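Local coordinates for 3-alpha-hydroxysteroid dehydrogenase (Pseudomonas sp., PDB 2DKN), which catalyses the NAD-dependent, reversible oxidation of the 3-alpha-hydroxyl group of steroids to the corresponding ketone, at residues A84-G89 with A154-A159; V110-I115 with V181-V186; Q148-Y153 with P198-S203. All coordinates share one frame; numbering follows the deposited sequence.

Contact 1: A84-G89 with A154-A159; sequences AVNYFG and AGSKYA. With NAI (1,4-dihydronicotinamide adenine dinucleotide), chain C.
Lys-157 NZ is gripped from several directions at once, and one of its partners, water 1, ties it to Asn-86 across the helix pair. The water lies 2.7 Å from Lys-157 NZ, whose proton it accepts, and donates to Asn-86 O at 2.8 Å. The same nitrogen gives a hydrogen bond to NAI O3D at 2.8 Å and a weak one to O2D, while Val-112 O is a further acceptor. The side chain starts away from the other helix but bends at its second torsion (chi2 -63°) and then runs straight, which brings NZ back to the ribose. Its CE crosses obliquely by Asn-86 ND2. That amide also makes a weak bond of 3.4 Å to Ser-156 OG, whose stronger partner is Ala-152 O; Asn-86 OD1 is held by Val-72 N, so both ends of the amide are engaged. Next along the helix, the Tyr-87 ring presents an edge to the other helix: CD1 lies 3.6 Å from Ala-159 CB, and CE1 is 3.5 Å from Ala-159 C, close to the ring plane. The asparagine, water and lysine are arranged as in the relay of short-chain dehydrogenases, where they are thought to pass protons. Helices 79-102 and 149-166 run nearly parallel here, their axes 8.5 Å apart and 14° from alignment. Helix 126-133 covers Tyr-87 and Ala-159 through Met-131, Lys-157 reaches down to the end of strand 108-112, and the ring of Tyr-158 meets that of Phe-255 of the second subunit.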
loop_
_atom_site.group_PDB
_atom_site.type_symbol
_atom_site.label_atom_id
_atom_site.label_comp_id
_atom_site.label_asym_id
_atom_site.label_seq_id
_atom_site.Cartn_x
_atom_site.Cartn_y
_atom_site.Cartn_z
ATOM N N ALA A 84 -23.850 -3.692 -6.928
ATOM C CA ALA A 84 -23.941 -3.182 -8.292
ATOM C C ALA A 84 -22.944 -2.051 -8.524
ATOM O O ALA A 84 -22.335 -1.953 -9.587
ATOM C CB ALA A 84 -25.372 -2.681 -8.572
ATOM N N VAL A 85 -22.815 -1.171 -7.540
ATOM C CA VAL A 85 -21.926 -0.012 -7.707
ATOM C C VAL A 85 -20.494 -0.388 -7.353
ATOM O O VAL A 85 -19.582 -0.158 -8.139
ATOM C CB VAL A 85 -22.349 1.214 -6.852
ATOM C CG1 VAL A 85 -21.475 2.415 -7.222
ATOM C CG2 VAL A 85 -23.764 1.560 -7.119
ATOM N N ASN A 86 -20.292 -0.956 -6.166
ATOM C CA ASN A 86 -18.930 -1.152 -5.675
ATOM C C ASN A 86 -18.149 -2.192 -6.445
ATOM O O ASN A 86 -16.909 -2.115 -6.516
ATOM C CB ASN A 86 -18.908 -1.523 -4.193
ATOM C CG ASN A 86 -19.355 -0.378 -3.297
ATOM O OD1 ASN A 86 -19.711 0.688 -3.786
ATOM N ND2 ASN A 86 -19.324 -0.598 -1.975
ATOM N N TYR A 87 -18.851 -3.201 -6.960
ATOM C CA TYR A 87 -18.181 -4.199 -7.781
ATOM C C TYR A 87 -18.364 -3.924 -9.280
ATOM O O TYR A 87 -17.384 -3.662 -9.992
ATOM C CB TYR A 87 -18.616 -5.635 -7.458
ATOM C CG TYR A 87 -17.719 -6.624 -8.155
ATOM C CD1 TYR A 87 -16.514 -7.043 -7.572
ATOM C CD2 TYR A 87 -18.040 -7.107 -9.417
ATOM C CE1 TYR A 87 -15.671 -7.938 -8.226
ATOM C CE2 TYR A 87 -17.206 -7.988 -10.070
ATOM C CZ TYR A 87 -16.030 -8.399 -9.481
ATOM O OH TYR A 87 -15.210 -9.284 -10.166
ATOM N N PHE A 88 -19.604 -3.972 -9.747
ATOM C CA PHE A 88 -19.869 -3.924 -11.182
ATOM C C PHE A 88 -19.689 -2.540 -11.798
ATOM O O PHE A 88 -19.313 -2.430 -12.972
ATOM C CB PHE A 88 -21.236 -4.559 -11.506
ATOM C CG PHE A 88 -21.245 -6.042 -11.300
ATOM C CD1 PHE A 88 -20.684 -6.883 -12.257
ATOM C CD2 PHE A 88 -21.733 -6.591 -10.120
ATOM C CE1 PHE A 88 -20.646 -8.249 -12.045
ATOM C CE2 PHE A 88 -21.714 -7.965 -9.914
ATOM C CZ PHE A 88 -21.171 -8.784 -10.868
ATOM N N GLY A 89 -19.918 -1.475 -11.025
ATOM C CA GLY A 89 -19.573 -0.116 -11.503
ATOM C C GLY A 89 -18.067 0.090 -11.742
ATOM O O GLY A 89 -17.639 0.975 -12.493
ATOM N N ALA A 154 -18.349 -5.169 2.691
ATOM C CA ALA A 154 -17.131 -5.962 2.820
ATOM C C ALA A 154 -16.985 -6.931 1.656
ATOM O O ALA A 154 -15.899 -7.082 1.119
ATOM C CB ALA A 154 -17.109 -6.739 4.136
ATOM N N GLY A 155 -18.080 -7.583 1.266
ATOM C CA GLY A 155 -18.029 -8.574 0.182
ATOM C C GLY A 155 -17.615 -7.895 -1.116
ATOM O O GLY A 155 -16.776 -8.398 -1.841
ATOM N N SER A 156 -18.208 -6.742 -1.406
ATOM C CA SER A 156 -17.960 -6.098 -2.694
ATOM C C SER A 156 -16.532 -5.577 -2.730
ATOM O O SER A 156 -15.872 -5.647 -3.760
ATOM C CB SER A 156 -18.978 -4.988 -2.973
ATOM O OG SER A 156 -18.933 -3.958 -1.988
ATOM N N LYS A 157 -16.055 -5.074 -1.595
ATOM C CA LYS A 157 -14.710 -4.512 -1.525
ATOM C C LYS A 157 -13.666 -5.628 -1.586
ATOM O O LYS A 157 -12.642 -5.506 -2.278
ATOM C CB LYS A 157 -14.552 -3.623 -0.274
ATOM C CG LYS A 157 -15.355 -2.350 -0.376
ATOM C CD LYS A 157 -14.887 -1.474 -1.543
ATOM C CE LYS A 157 -15.488 -0.067 -1.474
ATOM N NZ LYS A 157 -14.952 0.813 -2.593
ATOM N N TYR A 158 -13.954 -6.742 -0.915
ATOM C CA TYR A 158 -13.116 -7.924 -1.032
ATOM C C TYR A 158 -13.035 -8.386 -2.492
ATOM O O TYR A 158 -11.946 -8.548 -3.041
ATOM C CB TYR A 158 -13.594 -9.067 -0.119
ATOM C CG TYR A 158 -12.787 -10.330 -0.333
ATOM C CD1 TYR A 158 -11.585 -10.524 0.344
ATOM C CD2 TYR A 158 -13.197 -11.300 -1.238
ATOM C CE1 TYR A 158 -10.820 -11.662 0.134
ATOM C CE2 TYR A 158 -12.426 -12.445 -1.469
ATOM C CZ TYR A 158 -11.238 -12.611 -0.782
ATOM O OH TYR A 158 -10.451 -13.735 -0.976
ATOM N N ALA A 159 -14.192 -8.610 -3.104
ATOM C CA ALA A 159 -14.259 -9.113 -4.464
ATOM C C ALA A 159 -13.524 -8.214 -5.462
ATOM O O ALA A 159 -12.779 -8.710 -6.311
ATOM C CB ALA A 159 -15.725 -9.332 -4.895
HETATM P PA NAI C . -18.425 10.077 -1.187
HETATM O O1A NAI C . -19.829 9.674 -0.993
HETATM O O2A NAI C . -18.023 11.419 -0.706
HETATM O O5B NAI C . -18.050 9.985 -2.742
HETATM C C5B NAI C . -18.454 8.895 -3.518
HETATM C C4B NAI C . -18.920 9.444 -4.860
HETATM O O4B NAI C . -19.316 8.306 -5.603
HETATM C C3B NAI C . -20.123 10.376 -4.740
HETATM O O3B NAI C . -19.943 11.552 -5.506
HETATM C C2B NAI C . -21.222 9.534 -5.362
HETATM O O2B NAI C . -22.247 10.280 -5.982
HETATM C C1B NAI C . -20.454 8.635 -6.336
HETATM N N9A NAI C . -21.342 7.498 -6.618
HETATM C C8A NAI C . -21.933 6.643 -5.709
HETATM N N7A NAI C . -22.742 5.804 -6.405
HETATM C C5A NAI C . -22.691 6.131 -7.729
HETATM C C6A NAI C . -23.319 5.631 -8.877
HETATM N N6A NAI C . -24.309 4.715 -8.825
HETATM N N1A NAI C . -23.028 6.210 -10.097
HETATM C C2A NAI C . -22.148 7.265 -10.197
HETATM N N3A NAI C . -21.530 7.764 -9.072
HETATM C C4A NAI C . -21.813 7.207 -7.858
HETATM O O3 NAI C . -17.576 8.899 -0.506
HETATM P PN NAI C . -15.976 8.714 -0.461
HETATM O O1N NAI C . -15.265 9.732 -1.253
HETATM O O2N NAI C . -15.625 8.573 0.963
HETATM O O5D NAI C . -15.859 7.278 -1.167
HETATM C C5D NAI C . -15.032 7.082 -2.305
HETATM C C4D NAI C . -14.639 5.609 -2.304
HETATM O O4D NAI C . -13.854 5.369 -1.142
HETATM C C3D NAI C . -15.833 4.661 -2.220
HETATM O O3D NAI C . -15.562 3.553 -3.070
HETATM C C2D NAI C . -15.778 4.162 -0.778
HETATM O O2D NAI C . -16.286 2.861 -0.668
HETATM C C1D NAI C . -14.280 4.181 -0.508
HETATM N N1N NAI C . -13.945 4.203 0.942
HETATM C C2N NAI C . -14.354 5.250 1.720
HETATM C C3N NAI C . -14.032 5.269 3.068
HETATM C C7N NAI C . -14.428 6.450 3.918
HETATM O O7N NAI C . -14.198 6.314 5.278
HETATM N N7N NAI C . -14.960 7.565 3.381
HETATM C C4N NAI C . -13.280 4.221 3.634
HETATM C C5N NAI C . -12.834 3.169 2.805
HETATM C C6N NAI C . -13.184 3.181 1.462
HETATM O O HOH W 1 -15.511 -0.215 -5.007
#

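Contact 2: V110-I115 with V181-V186; sequences VIVGSI and VAPGAV. With NAI (1,4-dihydronicotinamide adenine dinucleotide), chain C.
Val-112 and Val-181 form a parallel bridge at the ends of strands 110-112 and 181-183, whose short axes approach to 6.1 Å and diverge by 20°. Val-181 bonds through both its N and its O: the N donates to Ile-111 O at 2.9 Å, and the O accepts from Gly-113 N at 2.7 Å. The pairing outlasts the regular strand of 110-112, since Ile-115 N reaches Pro-183 O at 3.0 Å. Among the side chains, Val-110 CG1 rests on Val-181 CG2 in the layer that helix 217-228 covers. Val-112 continues this layer; with CG1 opposite its own backbone N (chi1 -179°), that methyl meets Pro-183 CG at 3.8 Å and touches the nicotinamide ribose at NAI O4D, 3.3 Å away. The CB and CG of Pro-183 in turn pack against ring atoms C5N and C6N, and its CD lies beside Gly-113 O. Ile-115 CG2 closes the far end against Gly-184 CA. Ser-114 OG is held by Ala-116 N and stands near C5N. The carboxamide is read by the backbone of Val-186, with N donating to NAI O7N at 2.7 Å and O accepting from NAI N7N at 3.2 Å. One donor and one acceptor on the same residue distinguish the two ends of the amide and so oppose its flipping. The carbonyl oxygens of Gly-113, Pro-183 and Gly-184 gather round C6N, C5N and C4N, the last being the hydride-carrying carbon; this setting would probably favour positive charge on the oxidised ring.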
loop_
_atom_site.group_PDB
_atom_site.type_symbol
_atom_site.label_atom_id
_atom_site.label_comp_id
_atom_site.label_asym_id
_atom_site.label_seq_id
_atom_site.Cartn_x
_atom_site.Cartn_y
_atom_site.Cartn_z
ATOM N N VAL A 110 -6.373 2.795 -10.966
ATOM C CA VAL A 110 -6.468 2.530 -9.528
ATOM C C VAL A 110 -7.925 2.298 -9.139
ATOM O O VAL A 110 -8.834 3.052 -9.555
ATOM C CB VAL A 110 -5.879 3.691 -8.659
ATOM C CG1 VAL A 110 -5.969 3.371 -7.166
ATOM C CG2 VAL A 110 -4.402 3.941 -9.022
ATOM N N ILE A 111 -8.134 1.229 -8.370
ATOM C CA ILE A 111 -9.438 0.979 -7.768
ATOM C C ILE A 111 -9.370 1.442 -6.323
ATOM O O ILE A 111 -8.403 1.141 -5.614
ATOM C CB ILE A 111 -9.760 -0.513 -7.803
ATOM C CG1 ILE A 111 -9.896 -0.986 -9.260
ATOM C CG2 ILE A 111 -11.042 -0.849 -6.997
ATOM C CD1 ILE A 111 -9.959 -2.525 -9.359
ATOM N N VAL A 112 -10.384 2.178 -5.887
ATOM C CA VAL A 112 -10.486 2.518 -4.465
ATOM C C VAL A 112 -11.268 1.412 -3.761
ATOM O O VAL A 112 -12.491 1.295 -3.921
ATOM C CB VAL A 112 -11.134 3.889 -4.224
ATOM C CG1 VAL A 112 -11.180 4.199 -2.701
ATOM C CG2 VAL A 112 -10.328 4.973 -4.957
ATOM N N GLY A 113 -10.535 0.585 -3.030
ATOM C CA GLY A 113 -11.118 -0.498 -2.239
ATOM C C GLY A 113 -11.533 -0.014 -0.858
ATOM O O GLY A 113 -12.209 1.019 -0.713
ATOM N N SER A 114 -11.149 -0.783 0.157
ATOM C CA SER A 114 -11.501 -0.496 1.549
ATOM C C SER A 114 -10.861 -1.504 2.475
ATOM O O SER A 114 -10.712 -2.682 2.125
ATOM C CB SER A 114 -13.025 -0.569 1.743
ATOM O OG SER A 114 -13.353 -0.301 3.104
ATOM N N ILE A 115 -10.497 -1.046 3.676
ATOM C CA ILE A 115 -10.045 -1.925 4.725
ATOM C C ILE A 115 -11.173 -2.918 5.066
ATOM O O ILE A 115 -10.906 -3.990 5.594
ATOM C CB ILE A 115 -9.601 -1.084 5.971
ATOM C CG1 ILE A 115 -8.916 -1.925 7.031
ATOM C CG2 ILE A 115 -10.745 -0.338 6.554
ATOM C CD1 ILE A 115 -8.220 -1.054 8.075
ATOM N N VAL A 181 -6.079 1.031 -3.871
ATOM C CA VAL A 181 -5.843 1.771 -2.633
ATOM C C VAL A 181 -6.941 1.370 -1.668
ATOM O O VAL A 181 -8.114 1.338 -2.033
ATOM C CB VAL A 181 -5.806 3.304 -2.896
ATOM C CG1 VAL A 181 -5.873 4.072 -1.626
ATOM C CG2 VAL A 181 -4.499 3.655 -3.646
ATOM N N ALA A 182 -6.552 1.038 -0.445
ATOM C CA ALA A 182 -7.501 0.587 0.562
ATOM C C ALA A 182 -7.524 1.556 1.745
ATOM O O ALA A 182 -6.709 1.457 2.683
ATOM C CB ALA A 182 -7.169 -0.841 1.013
ATOM N N PRO A 183 -8.443 2.526 1.693
ATOM C CA PRO A 183 -8.538 3.497 2.786
ATOM C C PRO A 183 -9.147 2.878 4.042
ATOM O O PRO A 183 -9.914 1.915 3.957
ATOM C CB PRO A 183 -9.486 4.584 2.231
ATOM C CG PRO A 183 -9.611 4.309 0.755
ATOM C CD PRO A 183 -9.384 2.813 0.595
ATOM N N GLY A 184 -8.762 3.420 5.197
ATOM C CA GLY A 184 -9.475 3.183 6.434
ATOM C C GLY A 184 -10.421 4.375 6.464
ATOM O O GLY A 184 -10.834 4.866 5.410
ATOM N N ALA A 185 -10.789 4.829 7.648
ATOM C CA ALA A 185 -11.761 5.933 7.750
ATOM C C ALA A 185 -11.294 7.225 7.090
ATOM O O ALA A 185 -10.184 7.662 7.326
ATOM C CB ALA A 185 -12.069 6.190 9.219
ATOM N N VAL A 186 -12.143 7.838 6.267
ATOM C CA VAL A 186 -11.798 9.108 5.662
ATOM C C VAL A 186 -12.959 10.124 5.641
ATOM O O VAL A 186 -14.094 9.687 5.558
ATOM C CB VAL A 186 -11.573 8.898 4.108
ATOM C CG1 VAL A 186 -11.005 10.160 3.442
ATOM C CG2 VAL A 186 -10.706 7.664 3.779
HETATM P PA NAI C . -18.425 10.077 -1.187
HETATM O O1A NAI C . -19.829 9.674 -0.993
HETATM O O2A NAI C . -18.023 11.419 -0.706
HETATM O O5B NAI C . -18.050 9.985 -2.742
HETATM C C5B NAI C . -18.454 8.895 -3.518
HETATM C C4B NAI C . -18.920 9.444 -4.860
HETATM O O4B NAI C . -19.316 8.306 -5.603
HETATM C C3B NAI C . -20.123 10.376 -4.740
HETATM O O3B NAI C . -19.943 11.552 -5.506
HETATM C C2B NAI C . -21.222 9.534 -5.362
HETATM O O2B NAI C . -22.247 10.280 -5.982
HETATM C C1B NAI C . -20.454 8.635 -6.336
HETATM N N9A NAI C . -21.342 7.498 -6.618
HETATM C C8A NAI C . -21.933 6.643 -5.709
HETATM N N7A NAI C . -22.742 5.804 -6.405
HETATM C C5A NAI C . -22.691 6.131 -7.729
HETATM C C6A NAI C . -23.319 5.631 -8.877
HETATM N N6A NAI C . -24.309 4.715 -8.825
HETATM N N1A NAI C . -23.028 6.210 -10.097
HETATM C C2A NAI C . -22.148 7.265 -10.197
HETATM N N3A NAI C . -21.530 7.764 -9.072
HETATM C C4A NAI C . -21.813 7.207 -7.858
HETATM O O3 NAI C . -17.576 8.899 -0.506
HETATM P PN NAI C . -15.976 8.714 -0.461
HETATM O O1N NAI C . -15.265 9.732 -1.253
HETATM O O2N NAI C . -15.625 8.573 0.963
HETATM O O5D NAI C . -15.859 7.278 -1.167
HETATM C C5D NAI C . -15.032 7.082 -2.305
HETATM C C4D NAI C . -14.639 5.609 -2.304
HETATM O O4D NAI C . -13.854 5.369 -1.142
HETATM C C3D NAI C . -15.833 4.661 -2.220
HETATM O O3D NAI C . -15.562 3.553 -3.070
HETATM C C2D NAI C . -15.778 4.162 -0.778
HETATM O O2D NAI C . -16.286 2.861 -0.668
HETATM C C1D NAI C . -14.280 4.181 -0.508
HETATM N N1N NAI C . -13.945 4.203 0.942
HETATM C C2N NAI C . -14.354 5.250 1.720
HETATM C C3N NAI C . -14.032 5.269 3.068
HETATM C C7N NAI C . -14.428 6.450 3.918
HETATM O O7N NAI C . -14.198 6.314 5.278
HETATM N N7N NAI C . -14.960 7.565 3.381
HETATM C C4N NAI C . -13.280 4.221 3.634
HETATM C C5N NAI C . -12.834 3.169 2.805
HETATM C C6N NAI C . -13.184 3.181 1.462
#

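Contact 3: Q148-Y153 with P198-S203; sequences QTHLAY and PRYGES. With NAI (1,4-dihydronicotinamide adenine dinucleotide), chain C.
The first turn of helix 149-166, the helix that carries the Tyr-xxx-Lys motif of short-chain dehydrogenases, meets Tyr-200, next to helix 201-205. His-150 holds the phenol twice. Its backbone N donates to Tyr-200 OH at 3.2 Å with a fairly straight 159° bond, and its ring nitrogen ND1 is hydrogen-bonded to the same OH at 2.9 Å, either atom being a possible donor. The double grip follows from the first torsion of His-150 (chi1 86°), which sets CG between the backbone N and the carbonyl carbon and folds the imidazole back beside its own N-H. The hydroxyl meets the imidazole at its edge, near the ring plane, while the two rings are inclined at 64° with centroids 5.3 Å apart. Water 2 accepts from Thr-149 N at 3.0 Å and also has a weak bond of 3.3 Å to Tyr-200 OH, so the phenol and this water serve N-H groups that have no preceding helical turn to supply carbonyls. Thr-149 OG1, bonded to Val-74 O, lies 3.4 Å from Tyr-200 CE1. Arg-199 folds its CG over one face of the Tyr-200 ring, with NH2 3.8 Å from His-150 CE1. With a phenylalanine in place of Tyr-200 the hydroxyl is gone, which is likely to leave His-150 N and ND1 without their shared partner. At the inner end of the segment, Tyr-153 OH is hydrogen-bonded to NAI O2D at 2.9 Å. Such a join, between the outer end of the helix bearing this tyrosine and the region after the sixth strand, is consistent with the substrate-binding lid of the short-chain dehydrogenase fold.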
loop_
_atom_site.group_PDB
_atom_site.type_symbol
_atom_site.label_atom_id
_atom_site.label_comp_id
_atom_site.label_asym_id
_atom_site.label_seq_id
_atom_site.Cartn_x
_atom_site.Cartn_y
_atom_site.Cartn_z
ATOM N N GLN A 148 -27.585 -7.821 4.988
ATOM C CA GLN A 148 -27.033 -6.684 5.713
ATOM C C GLN A 148 -26.063 -5.906 4.855
ATOM O O GLN A 148 -25.141 -6.482 4.295
ATOM C CB GLN A 148 -26.340 -7.151 6.980
ATOM C CG GLN A 148 -27.301 -7.759 7.995
ATOM C CD GLN A 148 -26.593 -8.215 9.234
ATOM O OE1 GLN A 148 -26.559 -9.407 9.550
ATOM N NE2 GLN A 148 -25.992 -7.268 9.944
ATOM N N THR A 149 -26.254 -4.596 4.773
ATOM C CA THR A 149 -25.422 -3.803 3.875
ATOM C C THR A 149 -23.932 -3.889 4.209
ATOM O O THR A 149 -23.099 -3.816 3.299
ATOM C CB THR A 149 -25.844 -2.331 3.836
ATOM O OG1 THR A 149 -25.861 -1.828 5.170
ATOM C CG2 THR A 149 -27.233 -2.176 3.204
ATOM N N HIS A 150 -23.581 -4.035 5.493
ATOM C CA HIS A 150 -22.160 -4.117 5.832
ATOM C C HIS A 150 -21.478 -5.346 5.232
ATOM O O HIS A 150 -20.278 -5.316 4.973
ATOM C CB HIS A 150 -21.898 -3.990 7.343
ATOM C CG HIS A 150 -21.999 -5.275 8.109
ATOM N ND1 HIS A 150 -23.184 -5.729 8.650
ATOM C CD2 HIS A 150 -21.048 -6.169 8.487
ATOM C CE1 HIS A 150 -22.969 -6.869 9.289
ATOM N NE2 HIS A 150 -21.681 -7.158 9.204
ATOM N N LEU A 151 -22.238 -6.422 5.054
ATOM C CA LEU A 151 -21.712 -7.649 4.470
ATOM C C LEU A 151 -21.579 -7.462 2.980
ATOM O O LEU A 151 -20.618 -7.937 2.386
ATOM C CB LEU A 151 -22.602 -8.849 4.756
ATOM C CG LEU A 151 -22.588 -9.196 6.251
ATOM C CD1 LEU A 151 -23.652 -10.242 6.598
ATOM C CD2 LEU A 151 -21.221 -9.650 6.668
ATOM N N ALA A 152 -22.536 -6.764 2.374
ATOM C CA ALA A 152 -22.409 -6.429 0.956
ATOM C C ALA A 152 -21.243 -5.467 0.729
ATOM O O ALA A 152 -20.569 -5.540 -0.304
ATOM C CB ALA A 152 -23.706 -5.819 0.417
ATOM N N TYR A 153 -21.032 -4.553 1.667
ATOM C CA TYR A 153 -19.897 -3.638 1.579
ATOM C C TYR A 153 -18.542 -4.364 1.649
ATOM O O TYR A 153 -17.686 -4.216 0.760
ATOM C CB TYR A 153 -20.003 -2.559 2.667
ATOM C CG TYR A 153 -18.955 -1.489 2.529
ATOM C CD1 TYR A 153 -19.052 -0.563 1.512
ATOM C CD2 TYR A 153 -17.877 -1.382 3.420
ATOM C CE1 TYR A 153 -18.116 0.433 1.342
ATOM C CE2 TYR A 153 -16.908 -0.350 3.248
ATOM C CZ TYR A 153 -17.046 0.531 2.193
ATOM O OH TYR A 153 -16.156 1.590 1.944
ATOM N N PRO A 198 -28.182 4.785 12.855
ATOM C CA PRO A 198 -28.667 4.006 14.005
ATOM C C PRO A 198 -28.017 2.622 14.111
ATOM O O PRO A 198 -27.496 2.262 15.170
ATOM C CB PRO A 198 -30.166 3.857 13.714
ATOM C CG PRO A 198 -30.510 5.071 12.925
ATOM C CD PRO A 198 -29.287 5.361 12.072
ATOM N N ARG A 199 -28.042 1.858 13.018
ATOM C CA ARG A 199 -27.515 0.492 13.017
ATOM C C ARG A 199 -25.979 0.418 13.113
ATOM O O ARG A 199 -25.443 -0.315 13.946
ATOM C CB ARG A 199 -28.025 -0.254 11.783
ATOM C CG ARG A 199 -27.261 -1.518 11.432
ATOM C CD ARG A 199 -27.607 -2.657 12.367
ATOM N NE ARG A 199 -26.954 -3.912 11.976
ATOM C CZ ARG A 199 -25.746 -4.293 12.392
ATOM N NH1 ARG A 199 -25.043 -3.522 13.214
ATOM N NH2 ARG A 199 -25.237 -5.454 11.988
ATOM N N TYR A 200 -25.275 1.196 12.289
ATOM C CA TYR A 200 -23.802 1.090 12.189
ATOM C C TYR A 200 -22.930 2.167 12.858
ATOM O O TYR A 200 -21.692 2.074 12.821
ATOM C CB TYR A 200 -23.407 0.995 10.707
ATOM C CG TYR A 200 -23.915 -0.260 10.052
ATOM C CD1 TYR A 200 -24.925 -0.212 9.099
ATOM C CD2 TYR A 200 -23.382 -1.504 10.390
ATOM C CE1 TYR A 200 -25.385 -1.366 8.485
ATOM C CE2 TYR A 200 -23.843 -2.671 9.784
ATOM C CZ TYR A 200 -24.842 -2.586 8.828
ATOM O OH TYR A 200 -25.302 -3.728 8.222
ATOM N N GLY A 201 -23.544 3.184 13.463
ATOM C CA GLY A 201 -22.777 4.276 14.075
ATOM C C GLY A 201 -21.800 3.864 15.161
ATOM O O GLY A 201 -20.652 4.328 15.188
ATOM N N GLU A 202 -22.251 3.015 16.082
ATOM C CA GLU A 202 -21.388 2.553 17.177
ATOM C C GLU A 202 -20.218 1.781 16.592
ATOM O O GLU A 202 -19.068 1.996 16.970
ATOM C CB GLU A 202 -22.166 1.658 18.152
ATOM C CG GLU A 202 -21.387 1.268 19.411
ATOM C CD GLU A 202 -20.491 0.038 19.223
ATOM O OE1 GLU A 202 -20.852 -0.869 18.426
ATOM O OE2 GLU A 202 -19.428 -0.025 19.888
ATOM N N SER A 203 -20.544 0.881 15.669
ATOM C CA SER A 203 -19.575 0.090 14.922
ATOM C C SER A 203 -18.539 1.002 14.260
ATOM O O SER A 203 -17.334 0.770 14.337
ATOM C CB SER A 203 -20.312 -0.732 13.855
ATOM O OG SER A 203 -19.440 -1.656 13.237
HETATM P PA NAI C . -18.425 10.077 -1.187
HETATM O O1A NAI C . -19.829 9.674 -0.993
HETATM O O2A NAI C . -18.023 11.419 -0.706
HETATM O O5B NAI C . -18.050 9.985 -2.742
HETATM C C5B NAI C . -18.454 8.895 -3.518
HETATM C C4B NAI C . -18.920 9.444 -4.860
HETATM O O4B NAI C . -19.316 8.306 -5.603
HETATM C C3B NAI C . -20.123 10.376 -4.740
HETATM O O3B NAI C . -19.943 11.552 -5.506
HETATM C C2B NAI C . -21.222 9.534 -5.362
HETATM O O2B NAI C . -22.247 10.280 -5.982
HETATM C C1B NAI C . -20.454 8.635 -6.336
HETATM N N9A NAI C . -21.342 7.498 -6.618
HETATM C C8A NAI C . -21.933 6.643 -5.709
HETATM N N7A NAI C . -22.742 5.804 -6.405
HETATM C C5A NAI C . -22.691 6.131 -7.729
HETATM C C6A NAI C . -23.319 5.631 -8.877
HETATM N N6A NAI C . -24.309 4.715 -8.825
HETATM N N1A NAI C . -23.028 6.210 -10.097
HETATM C C2A NAI C . -22.148 7.265 -10.197
HETATM N N3A NAI C . -21.530 7.764 -9.072
HETATM C C4A NAI C . -21.813 7.207 -7.858
HETATM O O3 NAI C . -17.576 8.899 -0.506
HETATM P PN NAI C . -15.976 8.714 -0.461
HETATM O O1N NAI C . -15.265 9.732 -1.253
HETATM O O2N NAI C . -15.625 8.573 0.963
HETATM O O5D NAI C . -15.859 7.278 -1.167
HETATM C C5D NAI C . -15.032 7.082 -2.305
HETATM C C4D NAI C . -14.639 5.609 -2.304
HETATM O O4D NAI C . -13.854 5.369 -1.142
HETATM C C3D NAI C . -15.833 4.661 -2.220
HETATM O O3D NAI C . -15.562 3.553 -3.070
HETATM C C2D NAI C . -15.778 4.162 -0.778
HETATM O O2D NAI C . -16.286 2.861 -0.668
HETATM C C1D NAI C . -14.280 4.181 -0.508
HETATM N N1N NAI C . -13.945 4.203 0.942
HETATM C C2N NAI C . -14.354 5.250 1.720
HETATM C C3N NAI C . -14.032 5.269 3.068
HETATM C C7N NAI C . -14.428 6.450 3.918
HETATM O O7N NAI C . -14.198 6.314 5.278
HETATM N N7N NAI C . -14.960 7.565 3.381
HETATM C C4N NAI C . -13.280 4.221 3.634
HETATM C C5N NAI C . -12.834 3.169 2.805
HETATM C C6N NAI C . -13.184 3.181 1.462
HETATM O O HOH W 2 -28.262 -3.681 6.743
#

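How the contacts relate
The segments alternate along the chain in the order 84-89, 110-115, 148-153, 154-159, 181-186, 198-203, so each contact crosses both others. Contacts 1 and 3 share helix 149-166, with centres about 15 Å apart. Contact 2 lies in the seven-stranded parallel sheet, joining neighbouring strands 108-112 and 177-183, its centre about 12 Å from that of contact 1 and 17 Å from that of contact 3. Contacts 1 and 2 are buried and meet through Lys-157; contact 3 is at the surface. All three touch NAI in one Rossmann-fold coenzyme site: Lys-157, Tyr-153 and the strand ends meet its nicotinamide half, while Val-85 of contact 1 touches the adenine.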